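Local coordinates for uncharacterized protein AF_0924 (Archaeoglobus fulgidus, PDB 3DT5) that is of unknown function, a probable membrane protein whose C-terminal domain, modelled here, folds mostly into helices and binds a calcium ion, at residues 26-29 and 30-34; 37-40 and 41-45; 47-50 and 51-55; 86-89 and 90-94; 101-104 and 105-108. One frame throughout, in Å; residues are numbered along the deposited sequence.

Contact 1. Residues 26-29 and 30-34; sequences FYIP and LIKAF
F26-P29 and L30-F34 are successive turns of one alpha-helix, helix 16-35, near the centre of this helical domain, and they meet through i to i+4 backbone bonds and side-chain packing, with a proline, P29, closing the first of them. L30 N, I31 N, K32 N and A33 N donate in turn to the carbonyls of F26, Y27, I28 and P29. P29 brings no N-H to the turn before it, and the helix kinks there, yet its carbonyl takes up the pattern at once, with A33 N 3.0 Å from P29 O. On the buried side F26 and L30 run side by side: CD2 of L30 comes to 3.9 Å from F26 CZ, obliquely to the ring. The rim of the F26 ring also meets Y27, CD2 standing 3.7 Å above the centre of the Y27 ring. The Y27 hydroxyl is bonded to E104 and G59.

I31 folds back over the turn. With CG1 beside the backbone N (chi1 -67°), that carbon sits 3.2 Å from Y27 O and CD1 goes on toward F105 of helix 88-116. An alanine here would strip away CG1, CG2 and CD1, and would probably open a gap in front of the F105 ring and uncover the flank of the Y27 carbonyl. On the outer side the touch is between aliphatic carbons: K32 lies alongside I28, its chain turned at chi3 (-89°), with CE 3.5 Å from I28 CG2.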
# COMPACT_ATOMS: atom_id res chain seq x y z
N PHE A 26 6.25 5.08 -2.73
CA PHE A 26 5.78 4.23 -1.64
C PHE A 26 4.25 4.14 -1.60
O PHE A 26 3.71 3.09 -1.89
CB PHE A 26 6.34 4.68 -0.26
CG PHE A 26 5.93 3.74 0.86
CD1 PHE A 26 6.68 2.59 1.15
CD2 PHE A 26 4.74 3.95 1.53
CE1 PHE A 26 6.29 1.67 2.14
CE2 PHE A 26 4.31 3.04 2.54
CZ PHE A 26 5.08 1.90 2.82
N TYR A 27 3.58 5.25 -1.29
CA TYR A 27 2.13 5.18 -1.01
C TYR A 27 1.33 4.74 -2.24
O TYR A 27 0.56 3.80 -2.18
CB TYR A 27 1.61 6.51 -0.49
CG TYR A 27 2.10 6.75 0.92
CD1 TYR A 27 1.53 6.04 1.99
CD2 TYR A 27 3.21 7.55 1.16
CE1 TYR A 27 2.05 6.19 3.31
CE2 TYR A 27 3.74 7.71 2.45
CZ TYR A 27 3.14 7.03 3.52
OH TYR A 27 3.61 7.14 4.79
N ILE A 28 1.52 5.44 -3.35
CA ILE A 28 0.74 5.13 -4.55
C ILE A 28 1.00 3.70 -5.08
O ILE A 28 0.04 2.96 -5.32
CB ILE A 28 0.91 6.22 -5.63
CG1 ILE A 28 0.32 7.54 -5.10
CG2 ILE A 28 0.24 5.78 -7.02
CD1 ILE A 28 0.70 8.78 -5.88
N PRO A 29 2.28 3.30 -5.28
CA PRO A 29 2.43 1.91 -5.75
C PRO A 29 1.89 0.86 -4.80
O PRO A 29 1.33 -0.12 -5.27
CB PRO A 29 3.95 1.73 -5.96
CG PRO A 29 4.58 2.98 -5.55
CD PRO A 29 3.56 4.02 -5.20
N LEU A 30 2.04 1.03 -3.48
CA LEU A 30 1.59 -0.03 -2.57
C LEU A 30 0.04 -0.07 -2.54
O LEU A 30 -0.58 -1.17 -2.54
CB LEU A 30 2.11 0.23 -1.14
CG LEU A 30 1.87 -0.93 -0.15
CD1 LEU A 30 2.51 -2.25 -0.69
CD2 LEU A 30 2.49 -0.55 1.20
N ILE A 31 -0.57 1.13 -2.50
CA ILE A 31 -2.05 1.21 -2.61
C ILE A 31 -2.56 0.51 -3.90
O ILE A 31 -3.51 -0.31 -3.84
CB ILE A 31 -2.58 2.69 -2.46
CG1 ILE A 31 -2.34 3.20 -1.02
CG2 ILE A 31 -4.10 2.77 -2.79
CD1 ILE A 31 -2.50 4.74 -0.86
N LYS A 32 -1.99 0.87 -5.05
CA LYS A 32 -2.35 0.20 -6.32
C LYS A 32 -2.17 -1.32 -6.30
O LYS A 32 -3.01 -2.03 -6.81
CB LYS A 32 -1.57 0.81 -7.48
CG LYS A 32 -2.15 2.20 -7.80
CD LYS A 32 -1.94 2.62 -9.23
CE LYS A 32 -0.63 3.34 -9.38
NZ LYS A 32 -0.63 4.50 -10.36
N ALA A 33 -1.07 -1.81 -5.76
CA ALA A 33 -0.84 -3.26 -5.68
C ALA A 33 -1.97 -4.00 -4.98
O ALA A 33 -2.19 -5.18 -5.28
CB ALA A 33 0.53 -3.56 -4.94
N PHE A 34 -2.63 -3.34 -4.03
CA PHE A 34 -3.72 -3.99 -3.27
C PHE A 34 -5.13 -3.52 -3.62
O PHE A 34 -6.08 -3.94 -3.00
CB PHE A 34 -3.45 -3.85 -1.76
CG PHE A 34 -2.33 -4.75 -1.31
CD1 PHE A 34 -2.59 -6.09 -1.01
CD2 PHE A 34 -1.01 -4.30 -1.27
CE1 PHE A 34 -1.54 -6.95 -0.60
CE2 PHE A 34 0.04 -5.15 -0.88
CZ PHE A 34 -0.24 -6.48 -0.55

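Contact 2. Residues 37-40 and 41-45; sequences YVYT and AQTED. With CA (calcium ion), chain B.
T40 and T43 form a capping box at the start of helix 43-52. T40 N donates to T43 OG1 at 2.8 Å, while T40 OG1 accepts from Q42 N at 2.9 Å. The T40 hydroxyl can do this because it stands between the backbone N and the carbonyl carbon (chi1 66°), turned toward the amide of Q42. T43 N closes the type I turn on T40 O at 3.2 Å, coming from above the carbonyl plane. A valine in place of T40 would keep the branch but lose OG1, and would probably leave Q42 N without its capping acceptor.

Next after T43, E44 grips the calcium ion with both carboxylate oxygens, OE1 and OE2 each 2.5 Å from the metal; K71 O, A74 O and D75 OD1 complete the protein ligands. A water 2.6 Å from E44 OE2 donates to it and is also bonded to Y39 OH, tying the tyrosine to a metal-binding carboxylate. A second water donates to T40 O and accepts from E44 N, 3.0 Å away, with a weak link to Y39 OH. Packing comes last: the Y39 ring crosses T43 at a slant, CD1 3.9 Å from T43 CB.

The segment 37-45 thus carries the chain from helix 16-35 into helix 43-52. T43 and E44 rest on W83 of strand 83-85, and the calcium ion joins this helix start to strand 74-75 through A74 and D75.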
# COMPACT_ATOMS: atom_id res chain seq x y z
N TYR A 37 -6.48 -3.45 -10.56
CA TYR A 37 -6.43 -4.79 -11.20
C TYR A 37 -5.09 -5.17 -11.84
O TYR A 37 -4.88 -6.33 -12.22
CB TYR A 37 -7.54 -4.90 -12.23
CG TYR A 37 -8.91 -4.97 -11.63
CD1 TYR A 37 -9.08 -5.23 -10.27
CD2 TYR A 37 -10.05 -4.80 -12.42
CE1 TYR A 37 -10.34 -5.30 -9.71
CE2 TYR A 37 -11.33 -4.87 -11.85
CZ TYR A 37 -11.45 -5.13 -10.49
OH TYR A 37 -12.68 -5.19 -9.91
N VAL A 38 -4.19 -4.20 -11.95
CA VAL A 38 -2.84 -4.42 -12.50
C VAL A 38 -2.06 -5.49 -11.73
O VAL A 38 -1.98 -5.47 -10.51
CB VAL A 38 -2.06 -3.10 -12.51
CG1 VAL A 38 -0.61 -3.33 -12.92
CG2 VAL A 38 -2.75 -2.08 -13.48
N TYR A 39 -1.49 -6.44 -12.45
CA TYR A 39 -0.79 -7.55 -11.83
C TYR A 39 0.10 -8.10 -12.91
O TYR A 39 -0.35 -8.23 -14.06
CB TYR A 39 -1.77 -8.66 -11.36
CG TYR A 39 -1.01 -9.89 -10.94
CD1 TYR A 39 -0.45 -9.99 -9.65
CD2 TYR A 39 -0.76 -10.93 -11.85
CE1 TYR A 39 0.31 -11.14 -9.26
CE2 TYR A 39 0.02 -12.06 -11.48
CZ TYR A 39 0.53 -12.16 -10.18
OH TYR A 39 1.30 -13.24 -9.81
N THR A 40 1.35 -8.39 -12.56
CA THR A 40 2.36 -8.91 -13.50
C THR A 40 3.13 -9.97 -12.79
O THR A 40 2.93 -10.15 -11.58
CB THR A 40 3.38 -7.82 -13.90
OG1 THR A 40 4.17 -7.46 -12.75
CG2 THR A 40 2.64 -6.61 -14.44
N ALA A 41 4.02 -10.66 -13.50
CA ALA A 41 4.86 -11.64 -12.84
C ALA A 41 5.84 -10.99 -11.85
O ALA A 41 6.59 -11.69 -11.14
CB ALA A 41 5.66 -12.42 -13.91
N GLN A 42 5.89 -9.65 -11.84
CA GLN A 42 6.84 -8.94 -10.98
C GLN A 42 6.15 -8.29 -9.76
O GLN A 42 6.83 -7.78 -8.88
CB GLN A 42 7.57 -7.86 -11.79
CG GLN A 42 8.65 -8.43 -12.70
CD GLN A 42 8.05 -9.06 -13.94
OE1 GLN A 42 7.20 -8.47 -14.61
NE2 GLN A 42 8.47 -10.28 -14.24
N THR A 43 4.83 -8.33 -9.72
CA THR A 43 4.09 -7.65 -8.66
C THR A 43 4.41 -8.14 -7.25
O THR A 43 4.59 -7.33 -6.36
CB THR A 43 2.58 -7.69 -8.90
OG1 THR A 43 2.34 -7.14 -10.20
CG2 THR A 43 1.82 -6.78 -7.85
N GLU A 44 4.47 -9.45 -7.03
CA GLU A 44 4.78 -9.89 -5.66
C GLU A 44 6.16 -9.38 -5.25
O GLU A 44 6.36 -8.97 -4.10
CB GLU A 44 4.76 -11.44 -5.59
CG GLU A 44 3.37 -12.06 -5.80
CD GLU A 44 3.26 -13.47 -5.18
OE1 GLU A 44 4.21 -13.92 -4.50
OE2 GLU A 44 2.21 -14.13 -5.36
N ASP A 45 7.13 -9.43 -6.18
CA ASP A 45 8.48 -8.95 -5.85
C ASP A 45 8.50 -7.43 -5.64
O ASP A 45 9.24 -6.91 -4.75
CB ASP A 45 9.50 -9.35 -6.91
CG ASP A 45 9.79 -10.85 -6.92
OD1 ASP A 45 9.86 -11.49 -5.84
OD2 ASP A 45 9.94 -11.37 -8.03
CA CA B . 2.86 -15.90 -3.70
O HOH W 1 0.59 -14.43 -7.34
O HOH W 2 3.83 -11.50 -9.07

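Contact 3. Residues 47-50 and 51-55; sequences IETI and ITCRR
I51 packs its CG1 back against the turn it follows, 3.5 Å from both I47 O and E48 O, and this is the tight side of the C-terminal end of helix 43-52. The fit depends on CG1 standing between the backbone N and the carbonyl carbon (chi1 74°), which turns it toward those two oxygens; the CG2 atoms of I51 and I47 meet more loosely. I51 N bonds to I47 O at 3.0 Å. I47 and I50 press on helix 16-35, through A33, F34, F26 and P29, while I51 meets L66 and F70.

Toward the exposed end the bonding loosens. R54 N makes weak bonds to both T49 O and I50 O, and T52 N approaches T49 O from above its carbonyl plane at 3.3 Å. C53 CB lies 3.8 Å from T49 CG2.

Side chains also donate to the carbonyls of this end. The T52 hydroxyl donates to E48 O at 2.7 Å. In the conformer modelled, R55 NH1 meets I51 O at 2.9 Å, almost straight (175°) and in both the carbonyl and guanidinium planes, while its group also reaches L66 O and P67 O. R54 NH1 in turn bonds to K25 O, a carbonyl P29 cannot serve. R55 beside the C-terminal carbonyls of this helix is probably favoured electrostatically, so the I51 carbonyl has an arginine partner where the helix ends, and R54 supplies K25 O with a donor.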
# COMPACT_ATOMS: atom_id res chain seq x y z
N ILE A 47 5.97 -5.66 -4.38
CA ILE A 47 5.47 -5.49 -3.04
C ILE A 47 6.57 -5.84 -2.01
O ILE A 47 6.76 -5.09 -1.05
CB ILE A 47 4.20 -6.38 -2.78
CG1 ILE A 47 3.03 -5.91 -3.69
CG2 ILE A 47 3.76 -6.35 -1.28
CD1 ILE A 47 1.91 -6.88 -3.71
N GLU A 48 7.26 -6.96 -2.19
CA GLU A 48 8.35 -7.29 -1.26
C GLU A 48 9.35 -6.16 -1.15
O GLU A 48 9.80 -5.82 -0.04
CB GLU A 48 9.13 -8.54 -1.73
CG GLU A 48 8.44 -9.78 -1.42
CD GLU A 48 8.55 -10.13 0.04
OE1 GLU A 48 9.63 -9.95 0.65
OE2 GLU A 48 7.54 -10.57 0.58
N THR A 49 9.71 -5.60 -2.30
CA THR A 49 10.62 -4.47 -2.36
C THR A 49 10.10 -3.25 -1.65
O THR A 49 10.84 -2.62 -0.86
CB THR A 49 10.93 -4.12 -3.82
OG1 THR A 49 11.64 -5.23 -4.36
CG2 THR A 49 11.86 -2.85 -3.91
N ILE A 50 8.83 -2.91 -1.89
CA ILE A 50 8.24 -1.75 -1.17
C ILE A 50 8.30 -1.90 0.36
O ILE A 50 8.61 -0.95 1.08
CB ILE A 50 6.79 -1.44 -1.66
CG1 ILE A 50 6.84 -0.93 -3.09
CG2 ILE A 50 6.09 -0.43 -0.74
CD1 ILE A 50 5.44 -0.98 -3.79
N ILE A 51 7.99 -3.10 0.85
CA ILE A 51 7.83 -3.28 2.28
C ILE A 51 9.16 -3.61 2.96
O ILE A 51 9.21 -3.77 4.18
CB ILE A 51 6.69 -4.27 2.63
CG1 ILE A 51 7.15 -5.73 2.32
CG2 ILE A 51 5.36 -3.77 1.94
CD1 ILE A 51 6.07 -6.86 2.51
N THR A 52 10.24 -3.63 2.18
CA THR A 52 11.58 -3.79 2.77
C THR A 52 12.40 -2.56 2.41
O THR A 52 12.61 -1.66 3.24
CB THR A 52 12.26 -5.11 2.32
OG1 THR A 52 12.23 -5.22 0.88
CG2 THR A 52 11.53 -6.32 2.91
N CYS A 53 12.80 -2.53 1.17
CA CYS A 53 13.65 -1.50 0.61
C CYS A 53 13.05 -0.07 0.64
O CYS A 53 13.79 0.90 0.61
CB CYS A 53 13.94 -1.88 -0.83
SG CYS A 53 14.78 -0.64 -1.74
N ARG A 54 11.72 0.04 0.64
CA ARG A 54 11.11 1.38 0.66
C ARG A 54 10.45 1.74 1.96
O ARG A 54 9.79 2.79 2.05
CB ARG A 54 10.16 1.58 -0.53
CG ARG A 54 10.88 1.28 -1.83
CD ARG A 54 10.15 1.79 -3.01
NE ARG A 54 10.70 1.23 -4.25
CZ ARG A 54 10.09 1.31 -5.44
NH1 ARG A 54 8.91 1.96 -5.58
NH2 ARG A 54 10.66 0.75 -6.51
N ARG A 55 10.69 0.96 3.01
CA ARG A 55 10.21 1.34 4.36
C ARG A 55 10.69 2.70 4.81
O ARG A 55 10.02 3.36 5.59
CB ARG A 55 10.63 0.29 5.40
CG ARG A 55 9.81 -0.97 5.31
CD ARG A 55 10.28 -1.95 6.35
NE ARG A 55 9.44 -1.94 7.55
CZ ARG A 55 8.32 -2.65 7.72
NH1 ARG A 55 7.86 -3.45 6.74
NH2 ARG A 55 7.67 -2.57 8.89

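Contact 4. Residues 86-89 and 90-94; sequences YAKE and DFEQW
A87 and D90 meet at the start of helix 88-116, where A87 holds the N-cap position. Its carbonyl receives F91 N at 3.2 Å in a nearly straight bond (167°) lying in the carbonyl plane, and D90 N adds a weak one. Alanine has no polar side chain to cap with; its CB instead touches D90 OD2 at 3.4 Å. A water bridges their polar atoms, accepting from A87 N and donating to D90 OD2 at 2.7 Å, so the polar link from the carboxylate to the A87 amide runs through that molecule.

K88 comes next. Its carbonyl bonds to E92 N at 2.9 Å and also lies near the plane of the F91 ring, at its edge, with F91 CB 3.3 Å away. The K88 and E92 side chains touch by their CG atoms, but in the E92 conformer modelled K88 NZ and E92 OE2 are 5.5 Å apart, so any attraction between the charges acts at a distance.

E89 gives its carbonyl to Q93 N at 3.0 Å. In the conformer modelled its CG lies between the backbone N and the carbonyl carbon (chi1 58°), bringing it close over D90 N. Acidic residues in this first turn are likely to sit well with the positive end of the helix.

The surroundings tie the turn to the sheet and the core: D90 and F91 lie on F85 of strand 83-85, W94 stacks on F34 of helix 16-35, and Y86 OH bonds to OD2 of D75, whose OD1 binds calcium, on strand 74-75 beside strand 83-85.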
# COMPACT_ATOMS: atom_id res chain seq x y z
N TYR A 86 -3.29 -17.53 2.49
CA TYR A 86 -3.45 -18.90 2.99
C TYR A 86 -3.75 -18.97 4.47
O TYR A 86 -4.39 -19.90 4.90
CB TYR A 86 -2.28 -19.79 2.59
CG TYR A 86 -2.14 -19.83 1.08
CD1 TYR A 86 -3.12 -20.44 0.30
CD2 TYR A 86 -1.06 -19.20 0.43
CE1 TYR A 86 -3.04 -20.45 -1.06
CE2 TYR A 86 -0.96 -19.21 -0.92
CZ TYR A 86 -1.96 -19.83 -1.68
OH TYR A 86 -1.82 -19.85 -3.09
N ALA A 87 -3.25 -18.02 5.25
CA ALA A 87 -3.51 -17.99 6.68
C ALA A 87 -4.35 -16.77 7.01
O ALA A 87 -4.05 -15.66 6.59
CB ALA A 87 -2.22 -17.96 7.44
N LYS A 88 -5.43 -17.00 7.76
CA LYS A 88 -6.34 -15.94 8.15
C LYS A 88 -5.60 -14.79 8.83
O LYS A 88 -5.92 -13.63 8.59
CB LYS A 88 -7.42 -16.50 9.07
CG LYS A 88 -8.32 -15.44 9.70
CD LYS A 88 -9.58 -16.11 10.28
CE LYS A 88 -10.39 -15.17 11.19
NZ LYS A 88 -11.47 -15.93 11.92
N GLU A 89 -4.61 -15.13 9.67
CA GLU A 89 -3.80 -14.19 10.44
C GLU A 89 -3.02 -13.20 9.54
O GLU A 89 -2.82 -12.05 9.86
CB GLU A 89 -2.82 -14.95 11.37
CG GLU A 89 -1.83 -15.94 10.68
CD GLU A 89 -2.14 -17.46 10.88
OE1 GLU A 89 -1.17 -18.21 11.14
OE2 GLU A 89 -3.31 -17.91 10.76
N ASP A 90 -2.53 -13.70 8.41
CA ASP A 90 -1.84 -12.84 7.46
C ASP A 90 -2.82 -11.90 6.76
O ASP A 90 -2.52 -10.72 6.53
CB ASP A 90 -1.11 -13.67 6.44
CG ASP A 90 0.08 -14.41 7.02
OD1 ASP A 90 0.91 -13.77 7.71
OD2 ASP A 90 0.19 -15.62 6.76
N PHE A 91 -4.00 -12.43 6.41
CA PHE A 91 -5.06 -11.60 5.84
C PHE A 91 -5.39 -10.46 6.82
O PHE A 91 -5.53 -9.30 6.41
CB PHE A 91 -6.31 -12.46 5.58
CG PHE A 91 -7.55 -11.66 5.33
CD1 PHE A 91 -7.82 -11.16 4.06
CD2 PHE A 91 -8.43 -11.39 6.36
CE1 PHE A 91 -8.98 -10.38 3.82
CE2 PHE A 91 -9.61 -10.63 6.12
CZ PHE A 91 -9.87 -10.12 4.84
N GLU A 92 -5.52 -10.80 8.10
CA GLU A 92 -5.91 -9.82 9.10
C GLU A 92 -4.81 -8.76 9.29
O GLU A 92 -5.15 -7.56 9.41
CB GLU A 92 -6.31 -10.48 10.44
CG GLU A 92 -7.57 -11.36 10.36
CD GLU A 92 -8.86 -10.59 10.00
OE1 GLU A 92 -8.91 -9.36 10.18
OE2 GLU A 92 -9.84 -11.24 9.57
N GLN A 93 -3.54 -9.19 9.32
CA GLN A 93 -2.37 -8.26 9.44
C GLN A 93 -2.38 -7.27 8.28
O GLN A 93 -2.22 -6.08 8.47
CB GLN A 93 -1.02 -8.97 9.36
CG GLN A 93 -0.70 -9.85 10.52
CD GLN A 93 0.79 -9.81 10.86
OE1 GLN A 93 1.65 -9.69 9.96
NE2 GLN A 93 1.09 -9.87 12.16
N TRP A 94 -2.58 -7.80 7.08
CA TRP A 94 -2.59 -6.96 5.88
C TRP A 94 -3.79 -6.07 5.83
O TRP A 94 -3.67 -4.91 5.44
CB TRP A 94 -2.46 -7.79 4.57
CG TRP A 94 -1.03 -8.02 4.26
CD1 TRP A 94 -0.29 -9.11 4.58
CD2 TRP A 94 -0.13 -7.07 3.65
NE1 TRP A 94 1.01 -8.91 4.21
CE2 TRP A 94 1.14 -7.66 3.64
CE3 TRP A 94 -0.27 -5.76 3.17
CZ2 TRP A 94 2.28 -7.01 3.12
CZ3 TRP A 94 0.88 -5.10 2.65
CH2 TRP A 94 2.12 -5.74 2.62
O HOH W 3 -0.86 -16.53 4.46

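Contact 5. Residues 101-104 and 105-108; sequences LWEE and FLEV
W102 offers one face of its indole to two side chains of the next turn of helix 88-116, F105 and L106, the i+3 and i+4 neighbours that a helix brings round to the same side. L106 takes the five-membered ring in a CH-pi contact: its CG stands 4.1 Å from the ring centroid and 28° off the normal. F105 takes the six-membered ring, its CD2 3.5 Å from W102 CZ3 and offset toward the rim. The two aromatic planes are inclined at 52°, so the phenylalanine leans over the indole instead of lying flat on it. W102 can reach both because its CG is anti to the backbone N (chi1 -178°), so that the ring, projecting outward, leans toward the later turn.

Beneath this cluster run the helical bonds, from F105 N to L101 O, L106 N to W102 O and E107 N to E103 O. P123, K125 and P126 of the C-terminal loop also pack on W102, while F105 faces Y27 and I31 of helix 16-35.

E104 points elsewhere, its chain extended beyond CG, and its carboxylate is well occupied: OE2 is bonded to Y27 OH and G59 N, OE1 to L62 N. Its backbone oxygen serves V108, whose N lies 2.8 Å away almost in line with the carbonyl, while V108 CG2 covers the same E104 O from 3.4 Å.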
# COMPACT_ATOMS: atom_id res chain seq x y z
N LEU A 101 -2.08 2.35 6.06
CA LEU A 101 -1.49 2.92 4.85
C LEU A 101 -2.38 4.01 4.21
O LEU A 101 -1.92 5.10 3.81
CB LEU A 101 -1.27 1.78 3.85
CG LEU A 101 -0.85 2.11 2.39
CD1 LEU A 101 0.56 2.61 2.38
CD2 LEU A 101 -0.98 0.81 1.52
N TRP A 102 -3.68 3.70 4.12
CA TRP A 102 -4.62 4.64 3.53
C TRP A 102 -4.71 5.91 4.40
O TRP A 102 -4.62 7.04 3.91
CB TRP A 102 -6.02 4.01 3.38
CG TRP A 102 -6.96 5.00 2.71
CD1 TRP A 102 -7.96 5.76 3.32
CD2 TRP A 102 -6.91 5.40 1.34
NE1 TRP A 102 -8.55 6.58 2.36
CE2 TRP A 102 -7.93 6.37 1.15
CE3 TRP A 102 -6.15 4.99 0.24
CZ2 TRP A 102 -8.18 6.97 -0.09
CZ3 TRP A 102 -6.40 5.60 -1.01
CH2 TRP A 102 -7.40 6.56 -1.15
N GLU A 103 -4.86 5.76 5.71
CA GLU A 103 -4.88 6.96 6.58
C GLU A 103 -3.60 7.80 6.42
O GLU A 103 -3.66 9.06 6.32
CB GLU A 103 -5.14 6.58 8.04
CG GLU A 103 -6.53 5.93 8.29
CD GLU A 103 -7.73 6.72 7.73
OE1 GLU A 103 -8.62 6.13 7.05
OE2 GLU A 103 -7.80 7.95 7.97
N GLU A 104 -2.44 7.15 6.42
CA GLU A 104 -1.17 7.91 6.23
C GLU A 104 -1.14 8.61 4.89
O GLU A 104 -0.72 9.74 4.79
CB GLU A 104 0.09 7.04 6.28
CG GLU A 104 0.46 6.61 7.66
CD GLU A 104 1.90 6.20 7.80
OE1 GLU A 104 2.28 6.08 8.98
OE2 GLU A 104 2.67 5.94 6.81
N PHE A 105 -1.53 7.89 3.86
CA PHE A 105 -1.57 8.44 2.51
C PHE A 105 -2.39 9.72 2.46
O PHE A 105 -1.94 10.70 1.90
CB PHE A 105 -2.14 7.38 1.54
CG PHE A 105 -2.45 7.91 0.14
CD1 PHE A 105 -1.45 8.44 -0.67
CD2 PHE A 105 -3.76 7.86 -0.34
CE1 PHE A 105 -1.74 8.92 -1.99
CE2 PHE A 105 -4.08 8.35 -1.66
CZ PHE A 105 -3.06 8.85 -2.47
N LEU A 106 -3.59 9.72 3.01
CA LEU A 106 -4.41 10.94 2.96
C LEU A 106 -3.73 12.08 3.71
O LEU A 106 -3.85 13.24 3.32
CB LEU A 106 -5.76 10.71 3.61
CG LEU A 106 -6.70 9.73 2.91
CD1 LEU A 106 -7.92 9.49 3.82
CD2 LEU A 106 -7.08 10.20 1.51
N GLU A 107 -3.03 11.76 4.80
CA GLU A 107 -2.33 12.83 5.54
C GLU A 107 -1.16 13.35 4.70
O GLU A 107 -0.93 14.54 4.61
CB GLU A 107 -1.84 12.35 6.92
CG GLU A 107 -0.95 13.44 7.56
CD GLU A 107 -0.78 13.26 9.06
OE1 GLU A 107 0.18 13.85 9.61
OE2 GLU A 107 -1.60 12.55 9.69
N VAL A 108 -0.41 12.47 4.06
CA VAL A 108 0.72 12.93 3.23
C VAL A 108 0.19 13.76 2.06
O VAL A 108 0.77 14.80 1.69
CB VAL A 108 1.64 11.74 2.75
CG1 VAL A 108 2.77 12.25 1.82
CG2 VAL A 108 2.27 11.04 3.96

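Overall arrangement
Three helices, with the loops at their ends, carry the five contacts, and contact 1 joins most of them. Its F26, P29 and A33 touch I50, I47 and R54 of contact 3, with F26 CE1 3.6 Å from I50 CG2. Toward contact 5, I31 CD1 is 3.3 Å from F105 CG. Contact 4 closes the core through W94, whose CZ3 is 3.6 Å from F34 CE2 and whose CZ2 is 3.8 Å from I51 CD1. Contacts 2 and 3 share helix 43-52, and contacts 4 and 5 share helix 88-116 with centres about 22 Å apart. Calcium is bound directly at contact 2, about 8 Å from the side chain of E48 in contact 3 and about 11 Å from that of D90 in contact 4.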